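Local coordinates for SusD homolog (Bacteroides thetaiotaomicron VPI-5482, PDB 3IV0), which is of unknown function but, as a SusD-family protein of the outer membrane, probably binds glycans at the cell surface for uptake, at residues A36-R41 with F266-N271; Y290-K295 with W345-Y350. All blocks are in the same frame, centred on the assembly; numbering follows the deposited sequence.

Interaction 1: A36-R41 with F266-N271; sequences ATMSQR and FEIAQN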
ATOM      1  N   ALA A  36       3.079  -0.455  12.574  1.00 10.32           N
ATOM      2  CA  ALA A  36       2.838  -1.774  11.985  1.00  9.41           C
ATOM      3  C   ALA A  36       3.396  -1.899  10.584  1.00 10.93           C
ATOM      4  O   ALA A  36       3.727  -3.018  10.150  1.00 11.23           O
ATOM      5  CB  ALA A  36       1.367  -2.034  11.948  1.00  9.73           C
ATOM      6  N   THR A  37       3.457  -0.808   9.847  1.00 10.34           N
ATOM      7  CA  THR A  37       3.785  -0.848   8.420  1.00  9.44           C
ATOM      8  C   THR A  37       5.197  -0.433   8.074  1.00  8.70           C
ATOM      9  O   THR A  37       5.768  -0.970   7.115  1.00  9.77           O
ATOM     10  CB  THR A  37       2.817   0.056   7.641  1.00  9.46           C
ATOM     11  OG1 THR A  37       2.810   1.352   8.228  1.00 10.33           O
ATOM     12  CG2 THR A  37       1.401  -0.522   7.608  1.00 10.36           C
HETATM   13  N   MSE A  38       5.751   0.529   8.843  1.00  9.48           N
HETATM   14  CA  MSE A  38       6.997   1.258   8.536  1.00  8.66           C
HETATM   15  C   MSE A  38       7.997   1.417   9.658  1.00  9.39           C
HETATM   16  O   MSE A  38       9.190   1.487   9.365  1.00 11.64           O
HETATM   17  CB  MSE A  38       6.670   2.662   7.990  1.00 10.62           C
HETATM   18  CG  MSE A  38       5.784   2.725   6.729  1.00 11.27           C
HETATM   19 SE   MSE A  38       6.563   1.896   5.157  0.75  9.78          SE
HETATM   20  CE  MSE A  38       8.100   3.061   4.994  1.00 11.75           C
ATOM     21  N   SER A  39       7.530   1.653  10.878  1.00 11.79           N
ATOM     22  CA  SER A  39       8.423   2.143  11.919  1.00 11.17           C
ATOM     23  C   SER A  39       8.893   1.091  12.891  1.00 12.73           C
ATOM     24  O   SER A  39       9.973   1.264  13.452  1.00 13.89           O
ATOM     25  CB  SER A  39       7.817   3.358  12.626  1.00 12.29           C
ATOM     26  OG  SER A  39       7.745   4.462  11.751  1.00 12.85           O
ATOM     27  N   GLN A  40       8.117   0.037  13.103  1.00 11.30           N
ATOM     28  CA  GLN A  40       8.545  -1.061  13.967  1.00 15.01           C
ATOM     29  C   GLN A  40       8.777  -2.356  13.186  1.00 12.29           C
ATOM     30  O   GLN A  40       9.280  -3.309  13.756  1.00 14.58           O
ATOM     31  CB  GLN A  40       7.533  -1.282  15.109  1.00 15.89           C
ATOM     32  CG  GLN A  40       7.483  -0.107  16.130  1.00 16.86           C
ATOM     33  CD  GLN A  40       6.455  -0.253  17.307  1.00 19.79           C
ATOM     34  OE1 GLN A  40       5.437  -0.948  17.227  1.00 23.04           O
ATOM     35  NE2 GLN A  40       6.726   0.463  18.400  1.00 29.89           N
ATOM     36  N   ARG A  41       8.272  -2.405  11.941  0.50 11.04           N
ATOM     37  CA  ARG A  41       8.416  -3.561  11.011  0.50 12.16           C
ATOM     38  C   ARG A  41       8.542  -3.017   9.592  0.50 10.90           C
ATOM     39  O   ARG A  41       7.868  -2.048   9.244  0.50 11.60           O
ATOM     40  CB  ARG A  41       7.173  -4.463  11.000  0.50 13.77           C
ATOM     41  CG  ARG A  41       6.895  -5.227  12.228  0.50 11.03           C
ATOM     42  CD  ARG A  41       6.056  -4.416  13.226  0.50  9.54           C
ATOM     43  NE  ARG A  41       5.904  -5.101  14.511  0.50  9.60           N
ATOM     44  CZ  ARG A  41       5.001  -6.057  14.736  0.50 10.21           C
ATOM     45  NH1 ARG A  41       4.170  -6.422  13.773  0.50 13.71           N
ATOM     46  NH2 ARG A  41       4.934  -6.667  15.920  0.50 15.61           N
ATOM     47  N   PHE A 266      -3.586   8.814   0.212  1.00  9.54           N
ATOM     48  CA  PHE A 266      -3.351   8.503   1.632  1.00  8.81           C
ATOM     49  C   PHE A 266      -1.887   8.233   1.780  1.00  9.40           C
ATOM     50  O   PHE A 266      -1.289   7.493   0.973  1.00  9.97           O
ATOM     51  CB  PHE A 266      -4.208   7.350   2.182  1.00  9.70           C
ATOM     52  CG  PHE A 266      -4.044   7.195   3.658  1.00  9.33           C
ATOM     53  CD1 PHE A 266      -4.481   8.224   4.489  1.00 10.38           C
ATOM     54  CD2 PHE A 266      -3.331   6.166   4.206  1.00 11.22           C
ATOM     55  CE1 PHE A 266      -4.253   8.166   5.844  1.00 11.90           C
ATOM     56  CE2 PHE A 266      -3.089   6.116   5.570  1.00 11.65           C
ATOM     57  CZ  PHE A 266      -3.549   7.133   6.384  1.00 11.04           C
ATOM     58  N   GLU A 267      -1.295   8.770   2.840  1.00  9.51           N
ATOM     59  CA  GLU A 267       0.137   8.684   3.119  1.00  9.63           C
ATOM     60  C   GLU A 267       0.364   8.429   4.595  1.00 10.08           C
ATOM     61  O   GLU A 267      -0.425   8.869   5.416  1.00 10.68           O
ATOM     62  CB  GLU A 267       0.835   9.994   2.697  1.00 10.05           C
ATOM     63  CG  GLU A 267       0.430  10.456   1.318  1.00 11.92           C
ATOM     64  CD  GLU A 267       0.974  11.821   0.942  1.00 12.55           C
ATOM     65  OE1 GLU A 267       1.680  12.457   1.751  1.00 12.75           O
ATOM     66  OE2 GLU A 267       0.636  12.257  -0.182  1.00 12.28           O
ATOM     67  N   ILE A 268       1.435   7.704   4.894  1.00 10.34           N
ATOM     68  CA  ILE A 268       1.920   7.497   6.247  1.00 10.54           C
ATOM     69  C   ILE A 268       2.990   8.540   6.493  1.00 10.57           C
ATOM     70  O   ILE A 268       3.928   8.681   5.710  1.00 11.02           O
ATOM     71  CB  ILE A 268       2.515   6.071   6.401  1.00  9.39           C
ATOM     72  CG1 ILE A 268       1.476   4.978   6.103  1.00 11.01           C
ATOM     73  CG2 ILE A 268       3.054   5.859   7.832  1.00 10.79           C
ATOM     74  CD1 ILE A 268       2.060   3.592   5.748  1.00 12.48           C
ATOM     75  N   ALA A 269       2.865   9.318   7.573  1.00 11.48           N
ATOM     76  CA  ALA A 269       3.712  10.456   7.808  1.00 11.63           C
ATOM     77  C   ALA A 269       5.094  10.061   8.311  1.00 11.21           C
ATOM     78  O   ALA A 269       5.223   9.267   9.241  1.00 12.35           O
ATOM     79  CB  ALA A 269       3.030  11.384   8.864  1.00 13.93           C
ATOM     80  N   GLN A 270       6.123  10.626   7.686  1.00 11.25           N
ATOM     81  CA  GLN A 270       7.463  10.640   8.247  1.00 11.47           C
ATOM     82  C   GLN A 270       7.799  12.083   8.594  1.00 13.47           C
ATOM     83  O   GLN A 270       7.450  13.010   7.868  1.00 15.43           O
ATOM     84  CB  GLN A 270       8.517  10.102   7.257  1.00 11.73           C
ATOM     85  CG  GLN A 270       9.647   9.389   7.952  1.00 11.50           C
ATOM     86  CD  GLN A 270      10.737   8.867   7.051  1.00 12.67           C
ATOM     87  OE1 GLN A 270      10.773   9.118   5.825  1.00 15.48           O
ATOM     88  NE2 GLN A 270      11.630   8.142   7.638  1.00  9.30           N
ATOM     89  N   ASN A 271       8.466  12.256   9.708  1.00 15.22           N
ATOM     90  CA  ASN A 271       8.916  13.589  10.107  1.00 17.64           C
ATOM     91  C   ASN A 271      10.215  13.437  10.904  1.00 19.70           C
ATOM     92  O   ASN A 271      10.205  13.270  12.136  1.00 18.86           O
ATOM     93  CB  ASN A 271       7.817  14.330  10.855  1.00 17.77           C
ATOM     94  CG  ASN A 271       8.128  15.795  11.021  1.00 26.17           C
ATOM     95  OD1 ASN A 271       9.291  16.167  11.077  1.00 27.79           O
ATOM     96  ND2 ASN A 271       7.093  16.635  11.053  1.00 35.16           N
TER

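Interaction 2: Y290-K295 with W345-Y350; sequences YSCLNK and WNIDTY. With EDO (1,2-ethanediol), chain F.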
ATOM      1  N   TYR A 290      22.429   3.521  -3.285  1.00 15.35           N
ATOM      2  CA  TYR A 290      23.764   3.447  -2.690  1.00 15.58           C
ATOM      3  C   TYR A 290      24.543   4.757  -2.747  1.00 15.50           C
ATOM      4  O   TYR A 290      25.240   5.079  -1.800  1.00 16.50           O
ATOM      5  CB  TYR A 290      24.596   2.303  -3.320  1.00 19.49           C
ATOM      6  CG  TYR A 290      25.052   2.542  -4.749  1.00 20.24           C
ATOM      7  CD1 TYR A 290      24.256   2.203  -5.832  1.00 20.58           C
ATOM      8  CD2 TYR A 290      26.296   3.111  -5.013  1.00 20.91           C
ATOM      9  CE1 TYR A 290      24.662   2.439  -7.123  1.00 25.47           C
ATOM     10  CE2 TYR A 290      26.704   3.354  -6.309  1.00 22.09           C
ATOM     11  CZ  TYR A 290      25.892   3.015  -7.355  1.00 24.57           C
ATOM     12  OH  TYR A 290      26.285   3.245  -8.656  1.00 26.73           O
ATOM     13  N   SER A 291      24.433   5.484  -3.848  1.00 16.53           N
ATOM     14  CA  SER A 291      25.379   6.581  -4.090  1.00 18.02           C
ATOM     15  C   SER A 291      25.148   7.733  -3.107  1.00 20.71           C
ATOM     16  O   SER A 291      26.084   8.413  -2.679  1.00 22.17           O
ATOM     17  CB  SER A 291      25.304   7.050  -5.539  1.00 18.20           C
ATOM     18  OG  SER A 291      24.042   7.598  -5.873  1.00 19.53           O
ATOM     19  N   CYS A 292      23.901   7.941  -2.707  1.00 19.42           N
ATOM     20  CA  CYS A 292      23.585   8.999  -1.741  1.00 20.64           C
ATOM     21  C   CYS A 292      23.638   8.540  -0.286  1.00 20.40           C
ATOM     22  O   CYS A 292      23.464   9.346   0.623  1.00 22.51           O
ATOM     23  CB  CYS A 292      22.202   9.570  -2.058  1.00 20.87           C
ATOM     24  SG  CYS A 292      20.877   8.312  -2.021  1.00 20.95           S
ATOM     25  N   LEU A 293      23.909   7.251  -0.059  1.00 21.21           N
ATOM     26  CA  LEU A 293      23.960   6.668   1.285  1.00 21.22           C
ATOM     27  C   LEU A 293      25.380   6.291   1.685  1.00 20.80           C
ATOM     28  O   LEU A 293      25.599   5.672   2.723  1.00 20.47           O
ATOM     29  CB  LEU A 293      23.064   5.404   1.357  1.00 18.10           C
ATOM     30  CG  LEU A 293      21.557   5.554   1.118  1.00 17.27           C
ATOM     31  CD1 LEU A 293      20.867   4.195   1.190  1.00 17.12           C
ATOM     32  CD2 LEU A 293      20.958   6.552   2.125  1.00 20.68           C
ATOM     33  N   ASN A 294      26.395   6.722   0.946  0.60 25.54           N
ATOM     34  CA  ASN A 294      27.774   6.350   1.313  0.60 27.12           C
ATOM     35  C   ASN A 294      27.968   4.820   1.390  0.60 25.98           C
ATOM     36  O   ASN A 294      28.610   4.347   2.334  0.60 27.81           O
ATOM     37  CB  ASN A 294      28.180   6.943   2.676  0.60 26.85           C
ATOM     38  CG  ASN A 294      27.967   8.445   2.769  0.60 31.98           C
ATOM     39  OD1 ASN A 294      27.366   8.933   3.730  0.60 42.92           O
ATOM     40  ND2 ASN A 294      28.468   9.183   1.792  0.60 19.06           N
ATOM     41  N   LYS A 295      27.369   4.052   0.472  1.00 26.48           N
ATOM     42  CA  LYS A 295      27.524   2.603   0.498  1.00 24.62           C
ATOM     43  C   LYS A 295      28.107   2.267  -0.834  1.00 21.99           C
ATOM     44  O   LYS A 295      27.933   3.021  -1.787  1.00 24.71           O
ATOM     45  CB  LYS A 295      26.168   1.899   0.620  1.00 25.62           C
ATOM     46  CG  LYS A 295      25.553   1.999   1.970  1.00 29.43           C
ATOM     47  CD  LYS A 295      24.666   0.784   2.248  1.00 35.74           C
ATOM     48  CE  LYS A 295      23.349   0.861   1.507  1.00 34.03           C
ATOM     49  NZ  LYS A 295      22.386  -0.225   1.947  1.00 31.76           N
ATOM     50  N   TRP A 345      14.122   9.756  -4.310  1.00 13.46           N
ATOM     51  CA  TRP A 345      15.136  10.525  -3.586  1.00 13.12           C
ATOM     52  C   TRP A 345      14.630  11.858  -3.060  1.00 12.92           C
ATOM     53  O   TRP A 345      14.188  12.724  -3.791  1.00 14.60           O
ATOM     54  CB  TRP A 345      16.401  10.705  -4.417  1.00 13.29           C
ATOM     55  CG  TRP A 345      17.185   9.457  -4.573  1.00 13.95           C
ATOM     56  CD1 TRP A 345      16.924   8.245  -4.026  1.00 13.65           C
ATOM     57  CD2 TRP A 345      18.403   9.324  -5.298  1.00 14.50           C
ATOM     58  NE1 TRP A 345      17.880   7.342  -4.397  1.00 14.06           N
ATOM     59  CE2 TRP A 345      18.814   7.983  -5.173  1.00 14.13           C
ATOM     60  CE3 TRP A 345      19.184  10.209  -6.036  1.00 17.51           C
ATOM     61  CZ2 TRP A 345      19.980   7.492  -5.789  1.00 16.68           C
ATOM     62  CZ3 TRP A 345      20.347   9.726  -6.643  1.00 19.48           C
ATOM     63  CH2 TRP A 345      20.733   8.394  -6.507  1.00 18.93           C
ATOM     64  N   ASN A 346      14.720  11.957  -1.749  1.00 12.74           N
ATOM     65  CA  ASN A 346      14.522  13.154  -0.945  1.00 13.27           C
ATOM     66  C   ASN A 346      15.453  12.933   0.234  1.00 12.86           C
ATOM     67  O   ASN A 346      15.094  12.417   1.292  1.00 13.21           O
ATOM     68  CB  ASN A 346      13.082  13.281  -0.494  1.00 13.51           C
ATOM     69  CG  ASN A 346      12.237  14.041  -1.497  1.00 14.50           C
ATOM     70  OD1 ASN A 346      12.565  15.192  -1.832  1.00 18.71           O
ATOM     71  ND2 ASN A 346      11.194  13.395  -2.027  1.00 15.06           N
ATOM     72  N   ILE A 347      16.701  13.311   0.025  1.00 14.93           N
ATOM     73  CA  ILE A 347      17.771  12.881   0.893  1.00 15.41           C
ATOM     74  C   ILE A 347      17.884  13.796   2.118  1.00 17.56           C
ATOM     75  O   ILE A 347      17.722  15.006   1.988  1.00 19.28           O
ATOM     76  CB  ILE A 347      19.088  12.888   0.093  1.00 17.45           C
ATOM     77  CG1 ILE A 347      19.037  11.868  -1.061  1.00 18.96           C
ATOM     78  CG2 ILE A 347      20.251  12.583   1.009  1.00 20.16           C
ATOM     79  CD1 ILE A 347      19.928  12.253  -2.260  1.00 21.12           C
ATOM     80  N   ASP A 348      18.125  13.220   3.292  1.00 15.52           N
ATOM     81  CA  ASP A 348      18.285  14.031   4.489  1.00 17.75           C
ATOM     82  C   ASP A 348      19.057  13.240   5.514  1.00 18.69           C
ATOM     83  O   ASP A 348      19.271  12.042   5.379  1.00 17.14           O
ATOM     84  CB  ASP A 348      16.909  14.441   5.014  1.00 18.73           C
ATOM     85  CG  ASP A 348      16.943  15.645   5.933  1.00 28.92           C
ATOM     86  OD1 ASP A 348      18.046  16.172   6.211  1.00 31.76           O
ATOM     87  OD2 ASP A 348      15.847  16.047   6.381  1.00 36.67           O
ATOM     88  N   THR A 349      19.536  13.945   6.534  1.00 19.71           N
ATOM     89  CA  THR A 349      20.262  13.311   7.614  1.00 22.10           C
ATOM     90  C   THR A 349      19.530  13.478   8.933  1.00 24.40           C
ATOM     91  O   THR A 349      18.763  14.423   9.109  1.00 27.08           O
ATOM     92  CB  THR A 349      21.652  13.916   7.735  1.00 23.17           C
ATOM     93  OG1 THR A 349      21.515  15.308   8.018  1.00 31.59           O
ATOM     94  CG2 THR A 349      22.407  13.737   6.437  1.00 23.34           C
ATOM     95  N   TYR A 350      19.740  12.548   9.850  1.00 24.37           N
ATOM     96  CA  TYR A 350      19.190  12.685  11.192  1.00 28.27           C
ATOM     97  C   TYR A 350      20.111  12.035  12.221  1.00 30.80           C
ATOM     98  O   TYR A 350      21.103  11.389  11.865  1.00 29.56           O
ATOM     99  CB  TYR A 350      17.790  12.080  11.258  1.00 27.71           C
ATOM    100  CG  TYR A 350      17.719  10.615  10.919  1.00 28.16           C
ATOM    101  CD1 TYR A 350      17.530  10.190   9.603  1.00 22.52           C
ATOM    102  CD2 TYR A 350      17.860   9.658  11.905  1.00 30.84           C
ATOM    103  CE1 TYR A 350      17.465   8.844   9.297  1.00 28.12           C
ATOM    104  CE2 TYR A 350      17.804   8.327  11.616  1.00 28.50           C
ATOM    105  CZ  TYR A 350      17.599   7.914  10.315  1.00 26.69           C
ATOM    106  OH  TYR A 350      17.539   6.568  10.055  1.00 28.53           O
TER
HETATM  107  C1  EDO F   5      19.137   0.774   4.158  1.00 29.46           C
HETATM  108  O1  EDO F   5      20.399   0.960   3.575  1.00 32.44           O
HETATM  109  C2  EDO F   5      18.626  -0.652   4.346  1.00 29.16           C
HETATM  110  O2  EDO F   5      19.199  -1.558   3.421  1.00 31.40           O

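Interaction 1: A36-R41 with F266-N271
Ile268 points its CD1 methyl at Thr37 and Met38, so that the short strand 264-268 meets the last turn of helix 19-39 in the interior of this largely helical SusD-family fold. Because strand 264-268 pairs antiparallel with strand 362-366, the contact joins a two-stranded sheet to an N-terminal helix through a single methyl. The isoleucine chain is extended at its second torsion (chi2 160°), which carries CD1 out to the helix, and the side chain runs obliquely to both partners. Ile268 CD1 lies 3.4 Å from Thr37 OG1 and, farther round the same end of the methyl, 3.9 Å from Met38 CG. The threonine hydroxyl, although turned to the strand, is already satisfied by Phe33 O one turn earlier in the helix, which allows it to sit against a buried methyl. Met38 is selenomethionine: chi1 (-58°) puts the methylene CG against Ile268, and the bend at chi2 carries SE off, so that CG rather than SE makes the contact. The neighbouring Arg34 side chain covers Ile268 as well and reaches Ala269 O by a hydrogen bond, while Phe95 of helix 93-108 packs on Thr37. Thr37 CB also approaches, 4.1 Å from Ile268 CD1.

Interaction 2: Y290-K295 with W345-Y350
With chi1 near 58°, Cys292 places SG between its own backbone N and carbonyl carbon and over one face of the Trp345 indole, whose CG lies beside the backbone N (chi1 -71°). The sulfur stands 4.0 Å from the centroid of the five-membered ring, 23° off the ring normal, and displaced toward the rim; its closest ring atom is Trp345 CE2, 3.8 Å from Cys292 SG. Ser291, with a similar chi1, brings OG obliquely to the six-membered part of the indole, 3.5 Å from Trp345 CH2, while its hydroxyl is hydrogen-bonded to Glu340. Cys292 CB packs against Ile347, whose CD1 it meets at 3.5 Å, so the cysteine has an aromatic and an aliphatic neighbour. The indole is fixed further by a hydrogen bond from NE1 to Ser289 OG. A leucine in place of Trp345 would probably leave the sulfur without its aromatic face and Ser289 OG without the indole N-H. Leu293 N and Lys295 N both donate to Tyr290 O, from opposite faces of its plane, which probably helps to hold the turn carrying Cys292. At the protein surface, a loop thus joins the approach to the hairpin 348-356 through a cysteine sulfur-aromatic contact.

In the fold
The two contacts illustrate how one chain can be tied together at different depths. Interaction 1 is buried, its centre about 11 Å from the centre of the chain, whereas interaction 2 lies at the surface, about 23 Å out. Their centres are about 19 Å apart and their nearest atoms about 6 Å. They follow one another in series along the chain, each associated with a small antiparallel sheet: 264-268 with 362-366, then 348-350 with 354-356. A 1,2-ethanediol, probably from the crystallisation liquor, accepts a hydrogen bond through O1 from Lys295 NZ at 2.8 Å; that lysine belongs to 290-295 but does not touch 345-350, so the diol sits beside interaction 2, not in it, and identifies no glycan site.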